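Local coordinates for protein isochorismatase hydrolase (Alkaliphilus metalliredigens, PDB 3HB7) that probably acts as a hydrolase, as do other members of the isochorismatase family of cysteine hydrolases, at residues 36-41 with 87-92; 52-57 with 112-117; 94-99 with 108-113. All coordinates share one frame; numbering follows the deposited sequence.

Contact 1 of 3, residues 36-41 with 87-92; sequences PDLQKI and PELYPQ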
# COMPACT_ATOMS: atom_id res chain seq x y z
N PRO E 36 -32.61 16.09 -23.26
CA PRO E 36 -33.14 17.39 -23.64
C PRO E 36 -32.45 17.90 -24.87
O PRO E 36 -33.09 18.43 -25.76
CB PRO E 36 -32.77 18.25 -22.44
CG PRO E 36 -32.66 17.33 -21.34
CD PRO E 36 -32.08 16.11 -21.90
N ASP E 37 -31.14 17.74 -24.93
CA ASP E 37 -30.39 18.13 -26.09
C ASP E 37 -30.74 17.35 -27.35
O ASP E 37 -30.71 17.89 -28.42
CB ASP E 37 -28.90 18.08 -25.83
CG ASP E 37 -28.49 18.99 -24.74
OD1 ASP E 37 -28.02 20.09 -25.03
OD2 ASP E 37 -28.64 18.61 -23.57
N LEU E 38 -31.00 16.07 -27.21
CA LEU E 38 -31.40 15.27 -28.37
C LEU E 38 -32.78 15.66 -28.90
O LEU E 38 -32.99 15.75 -30.09
CB LEU E 38 -31.25 13.77 -28.11
CG LEU E 38 -29.82 13.19 -28.02
CD1 LEU E 38 -29.79 11.73 -28.15
CD2 LEU E 38 -28.95 13.75 -29.04
N GLN E 39 -33.70 15.90 -27.99
CA GLN E 39 -35.04 16.33 -28.35
C GLN E 39 -34.95 17.64 -29.07
O GLN E 39 -35.66 17.90 -30.01
CB GLN E 39 -35.90 16.47 -27.13
CG GLN E 39 -36.41 15.17 -26.63
CD GLN E 39 -37.26 15.32 -25.42
OE1 GLN E 39 -36.89 15.99 -24.48
NE2 GLN E 39 -38.42 14.70 -25.45
N LYS E 40 -34.05 18.48 -28.63
CA LYS E 40 -33.91 19.75 -29.26
C LYS E 40 -33.53 19.54 -30.71
O LYS E 40 -34.09 20.13 -31.60
CB LYS E 40 -32.81 20.52 -28.55
CG LYS E 40 -32.65 21.93 -28.98
CD LYS E 40 -31.23 22.39 -28.90
CE LYS E 40 -30.93 23.14 -27.62
NZ LYS E 40 -29.58 23.73 -27.64
N ILE E 41 -32.54 18.71 -30.95
CA ILE E 41 -32.08 18.46 -32.29
C ILE E 41 -33.16 17.75 -33.08
O ILE E 41 -33.33 17.99 -34.24
CB ILE E 41 -30.71 17.77 -32.30
CG1 ILE E 41 -30.02 18.01 -33.62
CG2 ILE E 41 -30.83 16.33 -32.09
CD1 ILE E 41 -28.63 18.47 -33.50
N PRO E 87 -39.69 6.84 -25.34
CA PRO E 87 -40.72 7.64 -25.96
C PRO E 87 -40.22 9.01 -26.26
O PRO E 87 -40.56 9.55 -27.28
CB PRO E 87 -41.76 7.73 -24.87
CG PRO E 87 -41.63 6.47 -24.17
CD PRO E 87 -40.20 6.11 -24.18
N GLU E 88 -39.38 9.54 -25.41
CA GLU E 88 -38.90 10.88 -25.55
C GLU E 88 -38.18 11.03 -26.86
O GLU E 88 -38.16 12.08 -27.44
CB GLU E 88 -37.94 11.24 -24.44
CG GLU E 88 -38.58 11.40 -23.10
CD GLU E 88 -38.80 10.11 -22.40
OE1 GLU E 88 -38.64 9.06 -23.00
OE2 GLU E 88 -39.13 10.14 -21.22
N LEU E 89 -37.56 9.96 -27.31
CA LEU E 89 -36.81 10.01 -28.54
C LEU E 89 -37.30 9.05 -29.61
O LEU E 89 -36.56 8.69 -30.48
CB LEU E 89 -35.33 9.83 -28.26
CG LEU E 89 -34.72 10.91 -27.38
CD1 LEU E 89 -33.32 10.56 -27.08
CD2 LEU E 89 -34.77 12.23 -28.08
N TYR E 90 -38.56 8.68 -29.56
CA TYR E 90 -39.12 7.76 -30.52
C TYR E 90 -39.11 8.26 -31.95
O TYR E 90 -39.26 9.43 -32.20
CB TYR E 90 -40.53 7.41 -30.14
CG TYR E 90 -40.87 6.00 -30.36
CD1 TYR E 90 -41.62 5.62 -31.44
CD2 TYR E 90 -40.43 5.04 -29.51
CE1 TYR E 90 -41.92 4.33 -31.63
CE2 TYR E 90 -40.73 3.76 -29.70
CZ TYR E 90 -41.47 3.41 -30.75
OH TYR E 90 -41.76 2.10 -30.90
N PRO E 91 -38.90 7.34 -32.86
CA PRO E 91 -38.78 7.66 -34.27
C PRO E 91 -40.10 8.08 -34.84
O PRO E 91 -41.14 7.65 -34.40
CB PRO E 91 -38.39 6.33 -34.88
CG PRO E 91 -37.94 5.54 -33.81
CD PRO E 91 -38.73 5.91 -32.65
N GLN E 92 -40.05 8.90 -35.86
CA GLN E 92 -41.27 9.34 -36.46
C GLN E 92 -41.46 8.79 -37.84
O GLN E 92 -40.67 9.02 -38.71
CB GLN E 92 -41.22 10.85 -36.59
CG GLN E 92 -42.43 11.52 -36.10
CD GLN E 92 -42.14 12.88 -35.59
OE1 GLN E 92 -41.80 13.76 -36.35
NE2 GLN E 92 -42.26 13.06 -34.30
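Leu38 and Gln39 of helix 35-47 receive the side chain of Leu89, which belongs to the loop that leads from strand 53-60 to strand 96-100 in this Rossmann-like, three-layered α/β fold. The apolar part of the contact centres on Leu89. Its two methyls divide the work: CD2 sits 3.8 Å from Leu38 CB, while CD1 lies 3.9 Å from Leu38 CD1, and the two leucine side chains meet at about a right angle. CD2 also rests against the aliphatic part of Gln39, 3.7 Å from its CG. A branched leucine suits this spot because it can touch two successive helix residues and still reach Phe42, a turn further along the same helix, and Met15.

The polar contribution is modest and lies nearer the surface. Beyond CG the Gln39 chain runs extended (chi2 -180°), which carries its amide past Leu89 to the preceding residue; a glutamine thus combines a greasy stem with a polar end. Glu88 takes part through its main chain and CB, its bent side chain turning its carboxylate away from the helix. Gln39 NE2 donates a weak hydrogen bond to Glu88 O, 3.3 Å long with an N-H...O angle of only 142°.

Contact 2 of 3, residues 52-57 with 112-117; sequences DIHLVH and DLYLKE
Strand 53-60, carrying His54 and Val56, and helix 111-117, carrying Tyr114, keep their backbones well apart: the CA atoms of His54 and Leu115 are 9.7 Å from each other, and those of Val56 and Tyr114 9.6 Å. Side chains bridge this spacing, and the CB atoms of His54, Val56 and Tyr114 all point into the interface. With CG anti to the backbone N (chi1 171°), the tyrosine reaches from the helix to the strand.

The alternation of the strand sends Ile53 and Leu55 to helix 35-47, whereas His54 and Val56 serve the opposite face of the sheet. Helix 111-117 lies on that face within the crossover from strand 96-100, the outermost of the sheet within this chain, to strand 122-126, a connection that passes strands 53-60 and 8-13, as expected of a Rossmann-like strand order.

His54 ND1 donates to Tyr114 OH over 3.0 Å, with an N-H...O angle of 174°. Histidine fits here because its ring nitrogen offers an N-H in the imidazole plane, pointed at the hydroxyl oxygen; a weak hydrogen bond from His54 NE2 to Asp51 O helps fix the ring's rotation. Val56, two residues on, supplies the apolar half, its CG2 4.0 Å from Tyr114 CE2. Tyr96 stacks with the Tyr114 ring, and Leu115 CD1 lies at that ring's edge.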
# COMPACT_ATOMS: atom_id res chain seq x y z
N ASP E 52 -32.25 17.90 -46.29
CA ASP E 52 -30.82 17.93 -46.12
C ASP E 52 -30.33 17.04 -44.99
O ASP E 52 -29.27 16.48 -45.08
CB ASP E 52 -30.34 19.37 -45.93
CG ASP E 52 -30.28 20.11 -47.22
OD1 ASP E 52 -30.82 19.62 -48.21
OD2 ASP E 52 -29.68 21.19 -47.25
N ILE E 53 -31.11 16.93 -43.93
CA ILE E 53 -30.73 16.17 -42.77
C ILE E 53 -31.68 15.08 -42.34
O ILE E 53 -32.81 15.34 -42.03
CB ILE E 53 -30.48 17.09 -41.63
CG1 ILE E 53 -29.32 18.00 -42.00
CG2 ILE E 53 -30.18 16.31 -40.41
CD1 ILE E 53 -29.27 19.29 -41.32
N HIS E 54 -31.19 13.85 -42.31
CA HIS E 54 -31.99 12.70 -41.97
C HIS E 54 -31.74 12.23 -40.57
O HIS E 54 -30.66 12.36 -40.07
CB HIS E 54 -31.65 11.53 -42.87
CG HIS E 54 -31.95 11.76 -44.31
ND1 HIS E 54 -32.31 10.74 -45.16
CD2 HIS E 54 -31.90 12.88 -45.07
CE1 HIS E 54 -32.49 11.22 -46.37
NE2 HIS E 54 -32.25 12.51 -46.34
N LEU E 55 -32.74 11.62 -39.97
CA LEU E 55 -32.60 11.00 -38.69
C LEU E 55 -32.62 9.50 -38.89
O LEU E 55 -33.48 8.99 -39.57
CB LEU E 55 -33.78 11.36 -37.81
CG LEU E 55 -33.74 12.63 -37.01
CD1 LEU E 55 -34.71 12.53 -35.88
CD2 LEU E 55 -32.37 12.87 -36.51
N VAL E 56 -31.64 8.81 -38.33
CA VAL E 56 -31.54 7.37 -38.36
C VAL E 56 -31.48 6.87 -36.94
O VAL E 56 -30.67 7.30 -36.18
CB VAL E 56 -30.29 6.95 -39.09
CG1 VAL E 56 -30.26 5.50 -39.31
CG2 VAL E 56 -30.19 7.66 -40.36
N HIS E 57 -32.33 5.94 -36.58
CA HIS E 57 -32.35 5.44 -35.23
C HIS E 57 -31.81 4.03 -35.16
O HIS E 57 -32.25 3.15 -35.86
CB HIS E 57 -33.75 5.46 -34.65
CG HIS E 57 -34.50 6.73 -34.89
ND1 HIS E 57 -34.65 7.69 -33.92
CD2 HIS E 57 -35.15 7.18 -35.98
CE1 HIS E 57 -35.34 8.70 -34.42
NE2 HIS E 57 -35.65 8.41 -35.66
N ASP E 112 -24.78 1.41 -44.18
CA ASP E 112 -24.00 1.96 -45.25
C ASP E 112 -24.82 2.04 -46.53
O ASP E 112 -24.74 3.01 -47.24
CB ASP E 112 -22.75 1.14 -45.48
CG ASP E 112 -21.81 1.76 -46.46
OD1 ASP E 112 -21.53 2.94 -46.37
OD2 ASP E 112 -21.32 1.06 -47.34
N LEU E 113 -25.60 1.02 -46.82
CA LEU E 113 -26.40 1.04 -48.01
C LEU E 113 -27.40 2.17 -47.99
O LEU E 113 -27.54 2.85 -48.94
CB LEU E 113 -27.11 -0.29 -48.25
CG LEU E 113 -28.00 -0.31 -49.48
CD1 LEU E 113 -27.24 -0.21 -50.74
CD2 LEU E 113 -28.85 -1.49 -49.50
N TYR E 114 -28.05 2.40 -46.87
CA TYR E 114 -28.98 3.47 -46.77
C TYR E 114 -28.30 4.80 -46.98
O TYR E 114 -28.82 5.65 -47.66
CB TYR E 114 -29.65 3.45 -45.43
CG TYR E 114 -30.49 4.65 -45.13
CD1 TYR E 114 -31.84 4.64 -45.38
CD2 TYR E 114 -29.95 5.77 -44.57
CE1 TYR E 114 -32.61 5.72 -45.11
CE2 TYR E 114 -30.71 6.84 -44.29
CZ TYR E 114 -32.05 6.83 -44.56
OH TYR E 114 -32.82 7.91 -44.28
N LEU E 115 -27.14 4.98 -46.41
CA LEU E 115 -26.40 6.19 -46.56
C LEU E 115 -26.02 6.38 -48.00
O LEU E 115 -26.07 7.46 -48.49
CB LEU E 115 -25.15 6.14 -45.71
CG LEU E 115 -25.17 6.63 -44.27
CD1 LEU E 115 -26.49 6.73 -43.70
CD2 LEU E 115 -24.32 5.77 -43.42
N LYS E 116 -25.62 5.32 -48.66
CA LYS E 116 -25.27 5.39 -50.05
C LYS E 116 -26.46 5.76 -50.90
O LYS E 116 -26.34 6.54 -51.80
CB LYS E 116 -24.71 4.06 -50.51
CG LYS E 116 -23.32 4.10 -51.09
CD LYS E 116 -22.48 2.91 -50.60
CE LYS E 116 -21.60 2.36 -51.71
NZ LYS E 116 -20.75 1.22 -51.32
N GLU E 117 -27.61 5.21 -50.59
CA GLU E 117 -28.82 5.44 -51.33
C GLU E 117 -29.21 6.90 -51.29
O GLU E 117 -29.62 7.45 -52.27
CB GLU E 117 -29.96 4.57 -50.80
CG GLU E 117 -29.93 3.16 -51.25
CD GLU E 117 -30.94 2.28 -50.58
OE1 GLU E 117 -31.48 1.40 -51.24
OE2 GLU E 117 -31.19 2.45 -49.40

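Contact 3 of 3, residues 94-99 with 108-113; sequences DEYIVQ and HTDLDL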
# COMPACT_ATOMS: atom_id res chain seq x y z
N ASP E 94 -41.47 8.24 -41.18
CA ASP E 94 -40.52 7.95 -42.22
C ASP E 94 -39.09 7.63 -41.81
O ASP E 94 -38.36 7.06 -42.58
CB ASP E 94 -40.49 9.11 -43.19
CG ASP E 94 -40.51 8.67 -44.61
OD1 ASP E 94 -39.54 8.97 -45.31
OD2 ASP E 94 -41.50 8.03 -45.03
N GLU E 95 -38.68 8.03 -40.64
CA GLU E 95 -37.30 7.94 -40.28
C GLU E 95 -36.78 6.51 -40.19
O GLU E 95 -37.38 5.65 -39.59
CB GLU E 95 -37.08 8.69 -38.99
CG GLU E 95 -37.82 9.97 -38.98
CD GLU E 95 -37.80 10.65 -37.66
OE1 GLU E 95 -37.96 10.00 -36.64
OE2 GLU E 95 -37.62 11.86 -37.66
N TYR E 96 -35.65 6.28 -40.83
CA TYR E 96 -35.07 4.95 -40.93
C TYR E 96 -34.62 4.36 -39.62
O TYR E 96 -34.15 5.04 -38.75
CB TYR E 96 -33.91 4.94 -41.92
CG TYR E 96 -33.71 3.58 -42.51
CD1 TYR E 96 -34.71 2.98 -43.22
CD2 TYR E 96 -32.53 2.89 -42.34
CE1 TYR E 96 -34.56 1.77 -43.74
CE2 TYR E 96 -32.37 1.66 -42.87
CZ TYR E 96 -33.40 1.10 -43.58
OH TYR E 96 -33.32 -0.13 -44.14
N ILE E 97 -34.80 3.07 -39.50
CA ILE E 97 -34.38 2.35 -38.33
C ILE E 97 -33.40 1.25 -38.69
O ILE E 97 -33.60 0.54 -39.63
CB ILE E 97 -35.58 1.79 -37.59
CG1 ILE E 97 -36.49 2.94 -37.20
CG2 ILE E 97 -35.16 1.05 -36.37
CD1 ILE E 97 -37.73 2.52 -36.57
N VAL E 98 -32.33 1.13 -37.93
CA VAL E 98 -31.40 0.05 -38.09
C VAL E 98 -31.28 -0.77 -36.84
O VAL E 98 -31.12 -0.24 -35.78
CB VAL E 98 -30.02 0.54 -38.44
CG1 VAL E 98 -29.14 -0.59 -38.81
CG2 VAL E 98 -30.08 1.51 -39.52
N GLN E 99 -31.34 -2.07 -36.98
CA GLN E 99 -31.12 -2.96 -35.87
C GLN E 99 -29.80 -3.65 -35.96
O GLN E 99 -29.46 -4.20 -36.96
CB GLN E 99 -32.22 -3.97 -35.79
CG GLN E 99 -33.55 -3.34 -35.72
CD GLN E 99 -34.53 -3.98 -36.62
OE1 GLN E 99 -35.36 -4.75 -36.16
NE2 GLN E 99 -34.45 -3.69 -37.89
N HIS E 108 -22.80 -5.64 -39.90
CA HIS E 108 -23.81 -6.58 -40.35
C HIS E 108 -25.15 -5.96 -40.58
O HIS E 108 -26.13 -6.61 -40.49
CB HIS E 108 -23.92 -7.74 -39.39
CG HIS E 108 -22.61 -8.35 -39.02
ND1 HIS E 108 -22.17 -8.44 -37.72
CD2 HIS E 108 -21.63 -8.88 -39.78
CE1 HIS E 108 -21.00 -9.01 -37.70
NE2 HIS E 108 -20.65 -9.29 -38.94
N THR E 109 -25.18 -4.69 -40.87
CA THR E 109 -26.40 -3.97 -41.12
C THR E 109 -26.38 -3.36 -42.48
O THR E 109 -25.42 -3.41 -43.19
CB THR E 109 -26.60 -2.84 -40.17
OG1 THR E 109 -25.66 -1.82 -40.46
CG2 THR E 109 -26.47 -3.29 -38.76
N ASP E 110 -27.49 -2.74 -42.83
CA ASP E 110 -27.63 -2.05 -44.07
C ASP E 110 -27.45 -0.54 -43.95
O ASP E 110 -27.83 0.19 -44.80
CB ASP E 110 -28.94 -2.40 -44.71
CG ASP E 110 -30.10 -1.76 -44.04
OD1 ASP E 110 -30.93 -1.25 -44.72
OD2 ASP E 110 -30.16 -1.74 -42.84
N LEU E 111 -26.84 -0.09 -42.87
CA LEU E 111 -26.67 1.32 -42.64
C LEU E 111 -25.86 2.01 -43.73
O LEU E 111 -26.22 3.05 -44.15
CB LEU E 111 -26.04 1.57 -41.28
CG LEU E 111 -25.59 2.96 -40.90
CD1 LEU E 111 -26.72 3.88 -40.87
CD2 LEU E 111 -24.89 3.03 -39.58
N ASP E 112 -24.78 1.41 -44.18
CA ASP E 112 -24.00 1.96 -45.25
C ASP E 112 -24.82 2.04 -46.53
O ASP E 112 -24.74 3.01 -47.24
CB ASP E 112 -22.75 1.14 -45.48
CG ASP E 112 -21.81 1.76 -46.46
OD1 ASP E 112 -21.53 2.94 -46.37
OD2 ASP E 112 -21.32 1.06 -47.34
N LEU E 113 -25.60 1.02 -46.82
CA LEU E 113 -26.40 1.04 -48.01
C LEU E 113 -27.40 2.17 -47.99
O LEU E 113 -27.54 2.85 -48.94
CB LEU E 113 -27.11 -0.29 -48.25
CG LEU E 113 -28.00 -0.31 -49.48
CD1 LEU E 113 -27.24 -0.21 -50.74
CD2 LEU E 113 -28.85 -1.49 -49.50
O HOH W 1 -32.59 -1.47 -41.53
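Tyr96 and Asp110 approach from opposite directions and join through a short hydrogen bond, Tyr96 OH donating to Asp110 OD1 over 2.7 Å. The hydroxyl uses the syn lone pair of OD1, on the side of OD2, and the carboxylate meets the edge of the phenol with the two planes 59° apart. The long phenol suits its place because it carries a hydroxyl donor to a carboxylate held just before the helix. One water bridges the pair to the strand, donating to Asp110 OD2 at 2.8 Å and to Ile97 O at 2.9 Å, with a weak bond to Tyr96 OH.

Beside it lies packing around Val98. Val98 CG1 sits 3.7 Å from Thr109 CB, and Val98 CG2 turns instead to Leu111 CD1, more loosely at 4.3 Å, so a β-branched valine serves two neighbours. The Thr109 methyl, CG2, rests against a carbonyl oxygen, Gln99 O, at 3.6 Å.

Further out, Thr109 OG1, between the backbone N and carbonyl carbon (chi1 70°), accepts from Leu111 N over 3.2 Å in an ST turn and also hydrogen-bonds Gly105 O. Asp110 occupies the N-cap position of helix 111-117, yet its side chain makes no capping bond and is committed to Tyr96. These contacts tie the sheet's outermost strand within this chain to the start of the next helix, the β-to-α half of a crossover on the parallel β-sheet of an α/β fold.

Contacts 2 and 3 form a continuous patch, their centres about 8 Å apart, because both set helix 111-117 or the residues leading into it against neighbouring strands of one sheet; they share Asp112 and Leu113. A probable hydrogen bond from Val98 N to His57 O, 2.9 Å long, joins those strands. Contact 1 belongs to the other side of the sheet, its centre about 17 Å from that of contact 2 and 18 Å from that of contact 3. Its loop nevertheless reaches both: Pro91 CA is 3.5 Å from His57 NE2, and Pro91 also packs on Ile97. A bound sodium ion lies about 13 Å from the Leu111 side chain of contact 3.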